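Genome packaging NTPase B204 (Sulfolobus turreted icosahedral virus 2, PDB 4KFU) probably hydrolyses nucleoside triphosphates to power the packaging of viral DNA, as a P-loop NTPase of the FtsK-HerA superfamily. Local coordinates at residues Y19-Y24 and G132-T137; G47-K52 and I101-Y106; F157-P162 and R166-Y171. All coordinates share one frame; numbering follows the deposited sequence.

Contact 1 of 3, residues Y19-Y24 and G132-T137. With ACP (phosphomethylphosphonic acid adenylate ester), chain E.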
loop_
_atom_site.group_PDB
_atom_site.type_symbol
_atom_site.label_atom_id
_atom_site.label_comp_id
_atom_site.label_asym_id
_atom_site.label_seq_id
_atom_site.Cartn_x
_atom_site.Cartn_y
_atom_site.Cartn_z
ATOM N N TYR A 19 -3.196 -9.775 -5.307
ATOM C CA TYR A 19 -4.243 -10.048 -6.290
ATOM C C TYR A 19 -5.255 -8.912 -6.270
ATOM O O TYR A 19 -5.723 -8.460 -7.313
ATOM C CB TYR A 19 -4.926 -11.371 -5.958
ATOM C CG TYR A 19 -5.785 -11.953 -7.066
ATOM C CD1 TYR A 19 -5.232 -12.788 -8.036
ATOM C CD2 TYR A 19 -7.147 -11.683 -7.131
ATOM C CE1 TYR A 19 -6.015 -13.334 -9.049
ATOM C CE2 TYR A 19 -7.935 -12.218 -8.137
ATOM C CZ TYR A 19 -7.362 -13.044 -9.092
ATOM O OH TYR A 19 -8.144 -13.574 -10.085
ATOM N N LEU A 20 -5.597 -8.461 -5.067
ATOM C CA LEU A 20 -6.443 -7.285 -4.879
ATOM C C LEU A 20 -5.859 -6.039 -5.569
ATOM O O LEU A 20 -6.573 -5.271 -6.221
ATOM C CB LEU A 20 -6.613 -7.018 -3.377
ATOM C CG LEU A 20 -7.876 -6.298 -2.914
ATOM C CD1 LEU A 20 -9.113 -7.000 -3.438
ATOM C CD2 LEU A 20 -7.907 -6.230 -1.382
ATOM N N ILE A 21 -4.560 -5.825 -5.397
ATOM C CA ILE A 21 -3.895 -4.694 -6.035
ATOM C C ILE A 21 -3.972 -4.824 -7.556
ATOM O O ILE A 21 -4.341 -3.864 -8.249
ATOM C CB ILE A 21 -2.427 -4.574 -5.581
ATOM C CG1 ILE A 21 -2.372 -4.133 -4.113
ATOM C CG2 ILE A 21 -1.671 -3.578 -6.444
ATOM C CD1 ILE A 21 -0.976 -4.106 -3.516
ATOM N N LYS A 22 -3.653 -6.017 -8.063
ATOM C CA LYS A 22 -3.554 -6.235 -9.512
ATOM C C LYS A 22 -4.901 -6.253 -10.216
ATOM O O LYS A 22 -5.005 -5.824 -11.364
ATOM C CB LYS A 22 -2.814 -7.544 -9.812
ATOM C CG LYS A 22 -1.353 -7.571 -9.364
ATOM C CD LYS A 22 -0.834 -9.010 -9.305
ATOM C CE LYS A 22 0.535 -9.089 -8.635
ATOM N NZ LYS A 22 1.023 -10.496 -8.511
ATOM N N HIS A 23 -5.933 -6.753 -9.542
ATOM C CA HIS A 23 -7.211 -6.991 -10.218
ATOM C C HIS A 23 -8.374 -6.189 -9.654
ATOM O O HIS A 23 -9.505 -6.343 -10.099
ATOM C CB HIS A 23 -7.549 -8.479 -10.231
ATOM C CG HIS A 23 -6.559 -9.308 -10.984
ATOM N ND1 HIS A 23 -5.806 -10.296 -10.386
ATOM C CD2 HIS A 23 -6.196 -9.296 -12.290
ATOM C CE1 HIS A 23 -5.027 -10.863 -11.293
ATOM N NE2 HIS A 23 -5.241 -10.270 -12.452
ATOM N N TYR A 24 -8.108 -5.344 -8.667
ATOM C CA TYR A 24 -9.119 -4.380 -8.275
ATOM C C TYR A 24 -8.597 -2.949 -8.319
ATOM O O TYR A 24 -9.084 -2.132 -9.103
ATOM C CB TYR A 24 -9.716 -4.667 -6.900
ATOM C CG TYR A 24 -10.651 -3.554 -6.509
ATOM C CD1 TYR A 24 -11.882 -3.412 -7.135
ATOM C CD2 TYR A 24 -10.288 -2.616 -5.558
ATOM C CE1 TYR A 24 -12.737 -2.383 -6.804
ATOM C CE2 TYR A 24 -11.137 -1.578 -5.222
ATOM C CZ TYR A 24 -12.360 -1.470 -5.848
ATOM O OH TYR A 24 -13.211 -0.443 -5.515
ATOM N N GLY A 132 -1.732 9.594 -3.254
ATOM C CA GLY A 132 -2.339 8.555 -2.442
ATOM C C GLY A 132 -1.303 7.472 -2.204
ATOM O O GLY A 132 -0.262 7.438 -2.871
ATOM N N LEU A 133 -1.579 6.584 -1.254
ATOM C CA LEU A 133 -0.674 5.488 -0.954
ATOM C C LEU A 133 -1.462 4.205 -0.851
ATOM O O LEU A 133 -2.546 4.175 -0.243
ATOM C CB LEU A 133 0.011 5.692 0.400
ATOM C CG LEU A 133 1.113 6.684 0.714
ATOM C CD1 LEU A 133 1.534 6.421 2.146
ATOM C CD2 LEU A 133 2.305 6.501 -0.222
ATOM N N ILE A 134 -0.923 3.150 -1.449
ATOM C CA ILE A 134 -1.376 1.799 -1.127
ATOM C C ILE A 134 -0.200 1.060 -0.529
ATOM O O ILE A 134 0.851 0.924 -1.168
ATOM C CB ILE A 134 -1.904 1.052 -2.343
ATOM C CG1 ILE A 134 -3.106 1.800 -2.916
ATOM C CG2 ILE A 134 -2.346 -0.357 -1.923
ATOM C CD1 ILE A 134 -3.634 1.246 -4.196
ATOM N N LEU A 135 -0.352 0.634 0.724
ATOM C CA LEU A 135 0.721 -0.053 1.426
ATOM C C LEU A 135 0.280 -1.473 1.726
ATOM O O LEU A 135 -0.851 -1.699 2.171
ATOM C CB LEU A 135 1.064 0.648 2.738
ATOM C CG LEU A 135 1.514 2.110 2.655
ATOM C CD1 LEU A 135 1.814 2.634 4.047
ATOM C CD2 LEU A 135 2.729 2.264 1.734
ATOM N N SER A 136 1.177 -2.425 1.504
ATOM C CA SER A 136 0.837 -3.831 1.662
ATOM C C SER A 136 1.864 -4.524 2.544
ATOM O O SER A 136 3.072 -4.311 2.379
ATOM C CB SER A 136 0.796 -4.484 0.275
ATOM O OG SER A 136 0.786 -5.888 0.367
ATOM N N THR A 137 1.399 -5.364 3.467
ATOM C CA THR A 137 2.313 -6.129 4.315
ATOM C C THR A 137 1.697 -7.441 4.751
ATOM O O THR A 137 0.492 -7.646 4.578
ATOM C CB THR A 137 2.741 -5.337 5.561
ATOM O OG1 THR A 137 3.957 -5.899 6.078
ATOM C CG2 THR A 137 1.638 -5.368 6.633
HETATM P PG ACP E . 3.193 -13.031 -1.936
HETATM O O1G ACP E . 3.627 -13.122 -0.395
HETATM O O2G ACP E . 3.220 -11.487 -2.367
HETATM O O3G ACP E . 4.130 -13.828 -2.771
HETATM P PB ACP E . 0.220 -12.530 -1.742
HETATM O O1B ACP E . 0.476 -11.085 -2.395
HETATM O O2B ACP E . 0.052 -12.451 -0.280
HETATM C C3B ACP E . 1.530 -13.720 -2.138
HETATM P PA ACP E . -1.499 -12.993 -3.950
HETATM O O1A ACP E . -0.211 -13.012 -4.740
HETATM O O2A ACP E . -2.464 -11.832 -4.067
HETATM O O3A ACP E . -1.150 -13.124 -2.376
HETATM O "O5'" ACP E . -2.356 -14.305 -4.314
HETATM C "C5'" ACP E . -1.843 -15.635 -4.262
HETATM C "C4'" ACP E . -2.733 -16.520 -5.144
HETATM O "O4'" ACP E . -4.076 -16.646 -4.658
HETATM C "C3'" ACP E . -2.844 -15.958 -6.553
HETATM O "O3'" ACP E . -2.003 -16.705 -7.441
HETATM C "C2'" ACP E . -4.282 -16.159 -6.967
HETATM O "O2'" ACP E . -4.277 -17.187 -7.950
HETATM C "C1'" ACP E . -5.030 -16.634 -5.729
HETATM N N9 ACP E . -6.099 -15.638 -5.458
HETATM C C8 ACP E . -5.953 -14.509 -4.736
HETATM N N7 ACP E . -7.119 -13.809 -4.676
HETATM C C5 ACP E . -8.035 -14.491 -5.386
HETATM C C6 ACP E . -9.466 -14.315 -5.729
HETATM N N6 ACP E . -10.180 -13.245 -5.316
HETATM N N1 ACP E . -10.043 -15.268 -6.497
HETATM C C2 ACP E . -9.355 -16.343 -6.930
HETATM N N3 ACP E . -8.058 -16.568 -6.653
HETATM C C4 ACP E . -7.354 -15.692 -5.896
#

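Contact 2 of 3, residues G47-K52 and I101-Y106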
loop_
_atom_site.group_PDB
_atom_site.type_symbol
_atom_site.label_atom_id
_atom_site.label_comp_id
_atom_site.label_asym_id
_atom_site.label_seq_id
_atom_site.Cartn_x
_atom_site.Cartn_y
_atom_site.Cartn_z
ATOM N N GLY A 47 12.244 -10.103 -15.066
ATOM C CA GLY A 47 11.598 -8.928 -14.505
ATOM C C GLY A 47 11.131 -9.063 -13.062
ATOM O O GLY A 47 11.491 -10.010 -12.361
ATOM N N SER A 48 10.312 -8.111 -12.622
ATOM C CA SER A 48 9.801 -8.116 -11.257
ATOM C C SER A 48 8.301 -8.373 -11.254
ATOM O O SER A 48 7.659 -8.373 -12.311
ATOM C CB SER A 48 10.131 -6.799 -10.554
ATOM O OG SER A 48 9.494 -5.711 -11.195
ATOM N N GLU A 49 7.740 -8.582 -10.065
ATOM C CA GLU A 49 6.353 -9.034 -9.956
ATOM C C GLU A 49 5.379 -8.164 -10.746
ATOM O O GLU A 49 4.469 -8.671 -11.408
ATOM C CB GLU A 49 5.910 -9.110 -8.494
ATOM C CG GLU A 49 4.405 -9.354 -8.355
ATOM C CD GLU A 49 3.985 -9.724 -6.944
ATOM O OE1 GLU A 49 4.747 -9.430 -5.988
ATOM O OE2 GLU A 49 2.886 -10.308 -6.795
ATOM N N TYR A 50 5.591 -6.855 -10.716
ATOM C CA TYR A 50 4.643 -5.946 -11.362
ATOM C C TYR A 50 5.095 -5.428 -12.739
ATOM O O TYR A 50 4.496 -4.483 -13.262
ATOM C CB TYR A 50 4.348 -4.761 -10.433
ATOM C CG TYR A 50 3.469 -5.116 -9.245
ATOM C CD1 TYR A 50 2.082 -4.994 -9.315
ATOM C CD2 TYR A 50 4.027 -5.561 -8.055
ATOM C CE1 TYR A 50 1.263 -5.314 -8.212
ATOM C CE2 TYR A 50 3.221 -5.884 -6.952
ATOM C CZ TYR A 50 1.845 -5.753 -7.041
ATOM O OH TYR A 50 1.055 -6.079 -5.948
ATOM N N SER A 51 6.119 -6.052 -13.328
ATOM C CA SER A 51 6.659 -5.612 -14.629
ATOM C C SER A 51 5.608 -5.377 -15.715
ATOM O O SER A 51 5.729 -4.461 -16.519
ATOM C CB SER A 51 7.719 -6.596 -15.146
ATOM O OG SER A 51 8.941 -6.424 -14.456
ATOM N N LYS A 52 4.560 -6.187 -15.729
ATOM C CA LYS A 52 3.535 -6.052 -16.752
ATOM C C LYS A 52 2.623 -4.834 -16.565
ATOM O O LYS A 52 1.858 -4.479 -17.468
ATOM C CB LYS A 52 2.687 -7.333 -16.810
ATOM N N ILE A 101 2.100 3.003 -5.014
ATOM C CA ILE A 101 1.845 1.645 -4.549
ATOM C C ILE A 101 3.116 0.958 -4.076
ATOM O O ILE A 101 4.088 0.819 -4.826
ATOM C CB ILE A 101 1.223 0.784 -5.665
ATOM C CG1 ILE A 101 0.018 1.502 -6.282
ATOM C CG2 ILE A 101 0.834 -0.599 -5.128
ATOM C CD1 ILE A 101 -0.758 0.660 -7.305
ATOM N N ILE A 102 3.101 0.524 -2.821
ATOM C CA ILE A 102 4.281 -0.059 -2.200
ATOM C C ILE A 102 3.974 -1.451 -1.695
ATOM O O ILE A 102 3.413 -1.620 -0.607
ATOM C CB ILE A 102 4.789 0.799 -1.033
ATOM C CG1 ILE A 102 4.860 2.267 -1.460
ATOM C CG2 ILE A 102 6.184 0.324 -0.560
ATOM C CD1 ILE A 102 5.651 3.117 -0.522
ATOM N N ASP A 103 4.319 -2.457 -2.494
ATOM C CA ASP A 103 4.169 -3.836 -2.027
ATOM C C ASP A 103 5.358 -4.156 -1.134
ATOM O O ASP A 103 6.417 -3.514 -1.252
ATOM C CB ASP A 103 4.040 -4.818 -3.190
ATOM C CG ASP A 103 2.952 -5.876 -2.942
ATOM O OD1 ASP A 103 2.713 -6.219 -1.755
ATOM O OD2 ASP A 103 2.332 -6.357 -3.925
ATOM N N GLU A 104 5.177 -5.096 -0.207
ATOM C CA GLU A 104 6.199 -5.380 0.806
ATOM C C GLU A 104 6.628 -4.096 1.531
ATOM O O GLU A 104 7.826 -3.802 1.645
ATOM C CB GLU A 104 7.412 -6.076 0.167
ATOM C CG GLU A 104 7.070 -7.315 -0.698
ATOM C CD GLU A 104 6.834 -6.996 -2.188
ATOM O OE1 GLU A 104 7.329 -5.951 -2.691
ATOM O OE2 GLU A 104 6.151 -7.801 -2.872
ATOM N N ALA A 105 5.652 -3.331 2.018
ATOM C CA ALA A 105 5.929 -2.012 2.586
ATOM C C ALA A 105 6.761 -2.012 3.865
ATOM O O ALA A 105 7.152 -0.947 4.331
ATOM C CB ALA A 105 4.638 -1.213 2.790
ATOM N N TYR A 106 7.032 -3.182 4.444
ATOM C CA TYR A 106 7.858 -3.231 5.656
ATOM C C TYR A 106 9.299 -2.795 5.398
ATOM O O TYR A 106 10.052 -2.543 6.337
ATOM C CB TYR A 106 7.836 -4.620 6.298
ATOM C CG TYR A 106 8.246 -5.728 5.367
ATOM C CD1 TYR A 106 9.589 -6.027 5.150
ATOM C CD2 TYR A 106 7.287 -6.482 4.698
ATOM C CE1 TYR A 106 9.965 -7.050 4.284
ATOM C CE2 TYR A 106 7.647 -7.503 3.835
ATOM C CZ TYR A 106 8.982 -7.784 3.631
ATOM O OH TYR A 106 9.320 -8.805 2.768
HETATM O O HOH W 1 3.844 -9.323 -3.619
HETATM O O HOH W 2 5.762 -6.917 -5.262
#

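Contact 3 of 3, residues F157-P162 and R166-Y171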
loop_
_atom_site.group_PDB
_atom_site.type_symbol
_atom_site.label_atom_id
_atom_site.label_comp_id
_atom_site.label_asym_id
_atom_site.label_seq_id
_atom_site.Cartn_x
_atom_site.Cartn_y
_atom_site.Cartn_z
ATOM N N PHE A 157 -7.090 -9.609 5.657
ATOM C CA PHE A 157 -7.504 -10.995 5.377
ATOM C C PHE A 157 -7.423 -11.803 6.671
ATOM O O PHE A 157 -7.025 -11.279 7.707
ATOM C CB PHE A 157 -6.621 -11.629 4.295
ATOM C CG PHE A 157 -6.797 -11.005 2.928
ATOM C CD1 PHE A 157 -7.557 -11.635 1.952
ATOM C CD2 PHE A 157 -6.225 -9.774 2.629
ATOM C CE1 PHE A 157 -7.733 -11.058 0.678
ATOM C CE2 PHE A 157 -6.392 -9.186 1.349
ATOM C CZ PHE A 157 -7.157 -9.831 0.384
ATOM N N TYR A 158 -7.772 -13.081 6.597
ATOM C CA TYR A 158 -7.866 -13.939 7.772
ATOM C C TYR A 158 -6.638 -13.920 8.682
ATOM O O TYR A 158 -5.505 -14.043 8.212
ATOM C CB TYR A 158 -8.151 -15.395 7.347
ATOM C CG TYR A 158 -7.857 -16.390 8.450
ATOM C CD1 TYR A 158 -8.804 -16.655 9.443
ATOM C CD2 TYR A 158 -6.636 -17.058 8.513
ATOM C CE1 TYR A 158 -8.535 -17.554 10.479
ATOM C CE2 TYR A 158 -6.357 -17.968 9.547
ATOM C CZ TYR A 158 -7.309 -18.208 10.518
ATOM O OH TYR A 158 -7.031 -19.096 11.544
ATOM N N THR A 159 -6.868 -13.786 9.985
ATOM C CA THR A 159 -5.858 -14.164 10.965
ATOM C C THR A 159 -6.462 -14.487 12.326
ATOM O O THR A 159 -7.493 -13.930 12.701
ATOM C CB THR A 159 -4.768 -13.077 11.134
ATOM O OG1 THR A 159 -3.748 -13.582 12.003
ATOM C CG2 THR A 159 -5.359 -11.800 11.729
ATOM N N ARG A 160 -5.829 -15.405 13.050
ATOM C CA ARG A 160 -6.149 -15.630 14.465
ATOM C C ARG A 160 -4.891 -15.597 15.313
ATOM O O ARG A 160 -4.900 -16.040 16.456
ATOM C CB ARG A 160 -6.891 -16.957 14.668
ATOM C CG ARG A 160 -8.285 -16.943 14.096
ATOM C CD ARG A 160 -9.037 -18.212 14.405
ATOM N NE ARG A 160 -10.353 -18.167 13.781
ATOM C CZ ARG A 160 -11.375 -18.938 14.131
ATOM N NH1 ARG A 160 -11.237 -19.819 15.112
ATOM N NH2 ARG A 160 -12.531 -18.826 13.492
ATOM N N GLU A 161 -3.807 -15.055 14.759
ATOM C CA GLU A 161 -2.559 -14.958 15.516
ATOM C C GLU A 161 -2.704 -13.908 16.629
ATOM O O GLU A 161 -3.004 -12.751 16.351
ATOM C CB GLU A 161 -1.400 -14.634 14.574
ATOM C CG GLU A 161 -0.025 -14.975 15.125
ATOM C CD GLU A 161 0.515 -13.912 16.066
ATOM O OE1 GLU A 161 0.200 -12.718 15.860
ATOM O OE2 GLU A 161 1.249 -14.266 17.018
ATOM N N PRO A 162 -2.509 -14.321 17.899
ATOM C CA PRO A 162 -2.818 -13.496 19.076
ATOM C C PRO A 162 -2.137 -12.128 19.081
ATOM O O PRO A 162 -2.793 -11.150 19.429
ATOM C CB PRO A 162 -2.316 -14.350 20.250
ATOM C CG PRO A 162 -2.392 -15.742 19.750
ATOM C CD PRO A 162 -2.046 -15.670 18.283
ATOM N N ARG A 166 -4.162 -8.516 18.885
ATOM C CA ARG A 166 -3.924 -7.474 19.889
ATOM C C ARG A 166 -3.573 -6.141 19.235
ATOM O O ARG A 166 -3.994 -5.076 19.699
ATOM C CB ARG A 166 -2.798 -7.896 20.836
ATOM C CG ARG A 166 -2.520 -6.895 21.941
ATOM C CD ARG A 166 -1.341 -7.317 22.828
ATOM N NE ARG A 166 -0.106 -7.520 22.066
ATOM C CZ ARG A 166 0.705 -6.538 21.678
ATOM N NH1 ARG A 166 0.412 -5.274 21.966
ATOM N NH2 ARG A 166 1.809 -6.817 20.997
ATOM N N TRP A 167 -2.776 -6.197 18.171
ATOM C CA TRP A 167 -2.407 -4.993 17.426
ATOM C C TRP A 167 -3.633 -4.406 16.755
ATOM O O TRP A 167 -3.843 -3.190 16.755
ATOM C CB TRP A 167 -1.383 -5.346 16.341
ATOM C CG TRP A 167 0.012 -5.167 16.750
ATOM C CD1 TRP A 167 0.674 -5.834 17.738
ATOM C CD2 TRP A 167 0.957 -4.253 16.179
ATOM N NE1 TRP A 167 1.973 -5.394 17.813
ATOM C CE2 TRP A 167 2.170 -4.421 16.862
ATOM C CE3 TRP A 167 0.889 -3.320 15.136
ATOM C CZ2 TRP A 167 3.318 -3.686 16.553
ATOM C CZ3 TRP A 167 2.019 -2.587 14.832
ATOM C CH2 TRP A 167 3.219 -2.775 15.537
ATOM N N ILE A 168 -4.420 -5.274 16.136
ATOM C CA ILE A 168 -5.626 -4.831 15.468
ATOM C C ILE A 168 -6.555 -4.139 16.477
ATOM O O ILE A 168 -7.071 -3.049 16.208
ATOM C CB ILE A 168 -6.340 -6.020 14.763
ATOM C CG1 ILE A 168 -5.463 -6.562 13.616
ATOM C CG2 ILE A 168 -7.690 -5.596 14.207
ATOM C CD1 ILE A 168 -6.024 -7.858 12.988
ATOM N N SER A 169 -6.745 -4.757 17.640
ATOM C CA SER A 169 -7.614 -4.188 18.671
ATOM C C SER A 169 -7.112 -2.821 19.112
ATOM O O SER A 169 -7.892 -1.885 19.296
ATOM C CB SER A 169 -7.654 -5.102 19.900
ATOM O OG SER A 169 -8.171 -6.370 19.570
ATOM N N LYS A 170 -5.804 -2.713 19.281
ATOM C CA LYS A 170 -5.199 -1.519 19.871
ATOM C C LYS A 170 -5.070 -0.340 18.900
ATOM O O LYS A 170 -5.194 0.827 19.313
ATOM C CB LYS A 170 -3.832 -1.895 20.479
ATOM C CG LYS A 170 -3.057 -0.753 21.166
ATOM C CD LYS A 170 -1.847 -1.324 21.911
ATOM C CE LYS A 170 -0.901 -0.233 22.444
ATOM N NZ LYS A 170 -1.523 0.583 23.530
ATOM N N TYR A 171 -4.836 -0.625 17.620
ATOM C CA TYR A 171 -4.469 0.449 16.686
ATOM C C TYR A 171 -5.458 0.640 15.558
ATOM O O TYR A 171 -5.341 1.589 14.782
ATOM C CB TYR A 171 -3.095 0.191 16.055
ATOM C CG TYR A 171 -1.967 0.111 17.034
ATOM C CD1 TYR A 171 -1.626 1.203 17.827
ATOM C CD2 TYR A 171 -1.228 -1.054 17.161
ATOM C CE1 TYR A 171 -0.571 1.125 18.730
ATOM C CE2 TYR A 171 -0.173 -1.138 18.050
ATOM C CZ TYR A 171 0.151 -0.045 18.824
ATOM O OH TYR A 171 1.185 -0.156 19.704
#

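Contact 1 of 3, residues Y19-Y24 and G132-T137
Ile21, on helix 17-31, meets Ile134 and Ser136 of strand 131-137 through a single methyl group. Its CD1 lies 4.2 Å from Ser136 CB. The same CD1 is 4.3 Å from Ile134 CG2, which makes an apolar pair. The chain of Ile21 is extended past CG1 (chi2 175°), and this carries CD1 out from the helix to the strand. Ile134 and Ser136 are two residues apart on the strand, so both point to the helix, while Leu135 between them points away. The three touching residues are buried. The contact is light, with about 97 Å² buried in all, and Ile21 supplies more than half of it. Ile101 and Tyr50 also pack on Ile21, and Phe25 covers part of Ile134.

Ser136 offers carbon to Ile21 and keeps its hydroxyl for another partner. Its OG bonds to Asp103 OD1, and its side chain also touches Lys17. A magnesium ion lies about 6 Å from this side chain.

The helix also holds the nucleotide analogue. Tyr19 N donates to ACP O2A on the alpha phosphate; the 2.5 Å between them is unusually short and its exact length doubtful. The adenine lies over one face of the Tyr19 ring, where ACP C5 sits 3.4 Å off the ring plane, displaced from its centre. The opposite face carries His23 ND1, 3.2 Å above the ring centre. His23, one helical turn on, therefore backs the ring that meets the base.

The first turns of helix 17-31 thus touch the nucleotide at Tyr19 and the parallel part of the mixed sheet at Ile21. As in P-loop NTPases, the helix that follows the P-loop (Walker A), here with Gly16, Lys17 and Ser18 in the nucleotide pocket, packs on a neighbouring strand of the sheet.

Contact 2 of 3, residues G47-K52 and I101-Y106
The acidic end of what is probably the Walker B strand, Asp103 and Glu104, faces Tyr50 and Glu49 of a type I turn running from Ser48 to Ser51. Tyr50 OH is hydrogen-bonded to Asp103 OD2; the 2.4 Å separation is shorter than normal and doubtful as a measure of strength. The oxygen sits at the edge of the Tyr50 ring, in its plane. The Asp103 side chain runs roughly perpendicular to that of Tyr50, with ring and carboxylate planes 49° apart. Asp103 OD2 also bonds to Ser18 OG of the P-loop.

Asp103 OD1 accepts from Glu104 N at 3.1 Å through its anti lone pair. This bond ties the carboxylate to the backbone just after the strand. In P-loop NTPases a hydrophobic strand ending in acidic residues forms the Walker B motif, which usually serves the metal and the attacking water. Strand 98-102 with Asp103 and Glu104 fits this pattern, and their position beside the P-loop is consistent with such a role.

Glu49 reaches in from the turn with its chain extended beyond CG (chi2 168°). Its OE1 stops 3.8 Å from Glu104 OE2, and two waters bridge this pair. Water 1 lies 2.5 Å from Glu49 OE1, and water 2 lies 2.6 Å from Glu104 OE2. These waters have more acceptors nearby than protons, so not every bond can form at once. Glu49 OE2 pairs with Lys22. Ser51 OG accepts from Ser48 N at 2.8 Å and braces the turn.

Contact 3 of 3, residues F157-P162 and R166-Y171
Thr159 and Ile168 are nine residues apart, yet they meet tip to tip, methyl to methyl. Thr159 CG2 is 4.2 Å from Ile168 CD1. The first lies in the loop before helix 162-171 and the second on that helix. Thr159 holds its OG1 anti to the backbone N (chi1 -174°), which leaves CG2 to face the helix. Its OG1 accepts from Glu161 N at 3.1 Å, nearly straight at 167°, and so closes an ST turn. The same hydroxyl is also bonded to Glu164 OE1. Ala176 and Ala177 of helix 174-179 pack on Ile168.

The second link is a backbone bond of the first helical turn. Arg166 N donates to Pro162 O at 3.0 Å. Arg166 CB also lies close to this oxygen, at 3.5 Å. A bend at chi3 turns the guanidinium of Arg166 back to Asn163, where NH2 is bonded to OD1.

Glu161 stands at the N-cap position, and its OE1 takes the backbone N of Glu164. The arrangement is that of a helix N-terminus with a side-chain N-cap, at the exit of sheet strand 153-156, with an ST turn that leads into, and ends at, the N-cap residue Glu161.

How the contacts relate
Contacts 1 and 2 are neighbours, with centres about 10 Å apart, and both reach the central sheet through the adjacent strands 131-137 and 98-102. The salt bridge between them, Lys22 NZ to Glu49 OE2, measures 2.5 Å. Ser136 O and Ala105 N, 2.8 Å apart, probably share a hydrogen bond. Together contacts 1 and 2 bring the helix after the P-loop and the probable Walker B end to one nucleotide and magnesium site. Contact 3 lies about 20 Å from contact 1, centre to centre. They touch where Leu20 CD2 packs 4.1 Å from Phe157 CZ. The nearest atoms of contacts 2 and 3 are about 10 Å apart. Tyr158 of contact 3 belongs to a second ACP pocket.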